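Local atomic coordinates of CBS domain containing membrane protein (Sphaerobacter thermophilus, PDB entry 4ESY), a protein that probably senses or binds adenine-containing ligands through the paired CBS domains of its C-terminal part, as many CBS pairs do. Residues I20-T30 and V141-V151. Residues are numbered along the deposited sequence; the frame is centred on the assembly and turned at random.
Sequences IRDILTSPVVT and VVQDGVPVGIV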
loop_
_atom_site.group_PDB
_atom_site.type_symbol
_atom_site.label_atom_id
_atom_site.label_comp_id
_atom_site.label_asym_id
_atom_site.label_seq_id
_atom_site.Cartn_x
_atom_site.Cartn_y
_atom_site.Cartn_z
ATOM N N ILE B 20 -7.612 -7.258 17.326
ATOM C CA ILE B 20 -7.486 -6.150 16.382
ATOM C C ILE B 20 -6.991 -4.858 17.000
ATOM O O ILE B 20 -6.097 -4.217 16.455
ATOM C CB ILE B 20 -8.820 -5.862 15.639
ATOM C CG1 ILE B 20 -9.075 -6.961 14.631
ATOM C CG2 ILE B 20 -8.727 -4.559 14.856
ATOM C CD1 ILE B 20 -7.872 -7.138 13.750
ATOM N N ARG B 21 -7.553 -4.474 18.136
ATOM C CA ARG B 21 -7.186 -3.182 18.720
ATOM C C ARG B 21 -5.666 -3.070 18.967
ATOM O O ARG B 21 -5.127 -1.969 19.001
ATOM C CB ARG B 21 -8.009 -2.860 19.981
ATOM C CG ARG B 21 -7.264 -3.057 21.295
ATOM C CD ARG B 21 -8.210 -3.131 22.488
ATOM N NE ARG B 21 -8.461 -4.523 22.850
ATOM C CZ ARG B 21 -9.669 -5.049 23.013
ATOM N NH1 ARG B 21 -10.753 -4.290 22.865
ATOM N NH2 ARG B 21 -9.788 -6.336 23.328
ATOM N N ASP B 22 -4.978 -4.211 19.080
ATOM C CA ASP B 22 -3.520 -4.229 19.272
ATOM C C ASP B 22 -2.739 -3.846 18.004
ATOM O O ASP B 22 -1.597 -3.456 18.091
ATOM C CB ASP B 22 -3.039 -5.597 19.769
ATOM C CG ASP B 22 -3.269 -5.802 21.254
ATOM O OD1 ASP B 22 -3.718 -4.862 21.950
ATOM O OD2 ASP B 22 -2.974 -6.911 21.738
ATOM N N ILE B 23 -3.351 -3.966 16.831
ATOM C CA ILE B 23 -2.651 -3.619 15.610
ATOM C C ILE B 23 -3.023 -2.239 15.083
ATOM O O ILE B 23 -2.401 -1.759 14.127
ATOM C CB ILE B 23 -2.782 -4.680 14.493
ATOM C CG1 ILE B 23 -4.159 -4.662 13.831
ATOM C CG2 ILE B 23 -2.485 -6.074 15.047
ATOM C CD1 ILE B 23 -4.256 -5.633 12.611
ATOM N N LEU B 24 -3.999 -1.591 15.719
ATOM C CA LEU B 24 -4.353 -0.224 15.355
ATOM C C LEU B 24 -3.426 0.735 16.070
ATOM O O LEU B 24 -3.776 1.275 17.111
ATOM C CB LEU B 24 -5.802 0.081 15.742
ATOM C CG LEU B 24 -6.798 -0.772 14.968
ATOM C CD1 LEU B 24 -8.231 -0.478 15.422
ATOM C CD2 LEU B 24 -6.635 -0.534 13.456
ATOM N N THR B 25 -2.241 0.942 15.522
ATOM C CA THR B 25 -1.184 1.663 16.239
ATOM C C THR B 25 -1.018 3.077 15.698
ATOM O O THR B 25 -0.149 3.840 16.136
ATOM C CB THR B 25 0.159 0.937 16.110
ATOM O OG1 THR B 25 0.498 0.847 14.724
ATOM C CG2 THR B 25 0.079 -0.487 16.724
ATOM N N SER B 26 -1.853 3.426 14.733
ATOM C CA SER B 26 -1.837 4.780 14.225
ATOM C C SER B 26 -3.173 5.442 14.566
ATOM O O SER B 26 -4.173 4.747 14.766
ATOM C CB SER B 26 -1.568 4.770 12.710
ATOM O OG SER B 26 -2.212 3.669 12.075
ATOM N N PRO B 27 -3.189 6.787 14.639
ATOM C CA PRO B 27 -4.407 7.549 14.964
ATOM C C PRO B 27 -5.410 7.654 13.803
ATOM O O PRO B 27 -5.005 7.940 12.686
ATOM C CB PRO B 27 -3.862 8.932 15.342
ATOM C CG PRO B 27 -2.545 9.024 14.674
ATOM C CD PRO B 27 -1.983 7.632 14.641
ATOM N N VAL B 28 -6.704 7.452 14.053
ATOM C CA VAL B 28 -7.630 7.454 12.932
ATOM C C VAL B 28 -7.891 8.874 12.427
ATOM O O VAL B 28 -8.128 9.804 13.197
ATOM C CB VAL B 28 -8.939 6.678 13.216
ATOM C CG1 VAL B 28 -9.862 7.454 14.156
ATOM C CG2 VAL B 28 -9.657 6.365 11.909
ATOM N N VAL B 29 -7.802 9.052 11.121
ATOM C CA VAL B 29 -8.141 10.326 10.531
ATOM C C VAL B 29 -9.363 10.089 9.656
ATOM O O VAL B 29 -9.350 9.215 8.815
ATOM C CB VAL B 29 -6.981 10.879 9.687
ATOM C CG1 VAL B 29 -7.387 12.192 9.088
ATOM C CG2 VAL B 29 -5.705 11.033 10.542
ATOM N N THR B 30 -10.438 10.818 9.891
ATOM C CA THR B 30 -11.639 10.629 9.104
ATOM C C THR B 30 -11.906 11.878 8.263
ATOM O O THR B 30 -11.314 12.929 8.528
ATOM C CB THR B 30 -12.870 10.370 9.994
ATOM O OG1 THR B 30 -13.202 11.572 10.701
ATOM C CG2 THR B 30 -12.614 9.241 10.975
ATOM N N VAL B 141 -12.678 -0.688 11.177
ATOM C CA VAL B 141 -12.877 -1.150 12.548
ATOM C C VAL B 141 -13.733 -0.097 13.229
ATOM O O VAL B 141 -13.455 1.094 13.155
ATOM C CB VAL B 141 -11.542 -1.372 13.290
ATOM C CG1 VAL B 141 -11.780 -2.023 14.649
ATOM C CG2 VAL B 141 -10.612 -2.258 12.451
ATOM N N VAL B 142 -14.809 -0.560 13.851
ATOM C CA VAL B 142 -15.795 0.293 14.469
ATOM C C VAL B 142 -15.983 -0.126 15.904
ATOM O O VAL B 142 -16.080 -1.314 16.192
ATOM C CB VAL B 142 -17.119 0.156 13.723
ATOM C CG1 VAL B 142 -18.235 0.861 14.469
ATOM C CG2 VAL B 142 -16.958 0.715 12.333
ATOM N N GLN B 143 -16.021 0.861 16.794
ATOM C CA GLN B 143 -16.213 0.667 18.223
ATOM C C GLN B 143 -17.342 1.620 18.642
ATOM O O GLN B 143 -17.150 2.839 18.703
ATOM C CB GLN B 143 -14.900 0.965 18.974
ATOM C CG GLN B 143 -14.968 0.833 20.524
ATOM C CD GLN B 143 -13.661 1.236 21.225
ATOM O OE1 GLN B 143 -12.645 1.525 20.584
ATOM N NE2 GLN B 143 -13.690 1.266 22.545
ATOM N N ASP B 144 -18.532 1.057 18.859
ATOM C CA ASP B 144 -19.748 1.814 19.205
ATOM C C ASP B 144 -20.215 2.774 18.103
ATOM O O ASP B 144 -20.550 3.924 18.392
ATOM C CB ASP B 144 -19.579 2.600 20.515
ATOM C CG ASP B 144 -19.030 1.751 21.662
ATOM O OD1 ASP B 144 -19.435 0.568 21.803
ATOM O OD2 ASP B 144 -18.191 2.286 22.430
ATOM N N GLY B 145 -20.243 2.319 16.853
ATOM C CA GLY B 145 -20.684 3.169 15.752
ATOM C C GLY B 145 -19.600 4.055 15.132
ATOM O O GLY B 145 -19.716 4.460 13.954
ATOM N N VAL B 146 -18.554 4.307 15.933
ATOM C CA VAL B 146 -17.414 5.179 15.626
ATOM C C VAL B 146 -16.210 4.449 15.055
ATOM O O VAL B 146 -15.682 3.516 15.707
ATOM C CB VAL B 146 -16.915 5.835 16.926
ATOM C CG1 VAL B 146 -15.657 6.632 16.695
ATOM C CG2 VAL B 146 -17.995 6.744 17.519
ATOM N N PRO B 147 -15.727 4.901 13.875
ATOM C CA PRO B 147 -14.531 4.317 13.253
ATOM C C PRO B 147 -13.312 4.481 14.171
ATOM O O PRO B 147 -13.094 5.522 14.761
ATOM C CB PRO B 147 -14.327 5.154 11.971
ATOM C CG PRO B 147 -15.524 6.024 11.846
ATOM C CD PRO B 147 -16.208 6.108 13.172
ATOM N N VAL B 148 -12.514 3.454 14.303
ATOM C CA VAL B 148 -11.320 3.601 15.112
ATOM C C VAL B 148 -10.133 3.166 14.291
ATOM O O VAL B 148 -9.008 3.259 14.731
ATOM C CB VAL B 148 -11.384 2.721 16.390
ATOM C CG1 VAL B 148 -12.445 3.241 17.356
ATOM C CG2 VAL B 148 -11.666 1.284 16.019
ATOM N N GLY B 149 -10.376 2.686 13.083
ATOM C CA GLY B 149 -9.266 2.332 12.223
ATOM C C GLY B 149 -9.712 1.717 10.919
ATOM O O GLY B 149 -10.899 1.464 10.731
ATOM N N ILE B 150 -8.750 1.487 10.022
ATOM C CA ILE B 150 -8.962 0.682 8.822
ATOM C C ILE B 150 -7.817 -0.313 8.761
ATOM O O ILE B 150 -6.662 0.067 8.879
ATOM C CB ILE B 150 -8.982 1.500 7.516
ATOM C CG1 ILE B 150 -10.265 2.309 7.378
ATOM C CG2 ILE B 150 -8.924 0.550 6.293
ATOM C CD1 ILE B 150 -10.245 3.305 6.189
ATOM N N VAL B 151 -8.142 -1.590 8.640
ATOM C CA VAL B 151 -7.107 -2.610 8.581
ATOM C C VAL B 151 -6.968 -3.001 7.109
ATOM O O VAL B 151 -7.966 -3.255 6.422
ATOM C CB VAL B 151 -7.478 -3.830 9.439
ATOM C CG1 VAL B 151 -6.562 -5.048 9.108
ATOM C CG2 VAL B 151 -7.417 -3.461 10.916
#
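Leu24 reaches the hairpin with both of its methyls, and the two do different work. CD1 lies 3.9 Å from Val141 CG1 and also touches Val148 CG2. CD2 packs 4.0 Å from Val151 CG2 and comes over the backbone of Gly149, 4.1 Å from its CA; the absence of a side chain at Gly149 lets CD2 lie this close. Ile20 extends the tight end: its CG2, set anti to the backbone N (CG1 lies at chi1 -73°), meets Val141 CG2 at 3.8 Å. Ile127 of helix 124-134 closes over both Ile20 and Val151, and Ile23 CD1 touches Val151 CG2, the two side chains crossing at about a right angle. An alanine in place of Leu24 would probably open a gap between the loop and the hairpin, leaving the methyls of Val141, Val148 and Val151 without their common partner. As in other CBS pairs, the segment ahead of strand 31-32 in the first CBS motif packs on the antiparallel hairpin of the second. A classic beta bulge, with Val148 and Gly149 both facing Val141, shapes the hairpin under Leu24. On the surface side the packing changes character: Val28, exposed, lies across the contact against backbone atoms, its CB 3.7 Å from Val148 O and its CG2 3.9 Å from Gly149 N. Beyond it Thr30 CG2 makes only a long approach, 4.4 Å, to CG of Pro147, whose ring is buried against Pro53 and Val55 of strand 53-55.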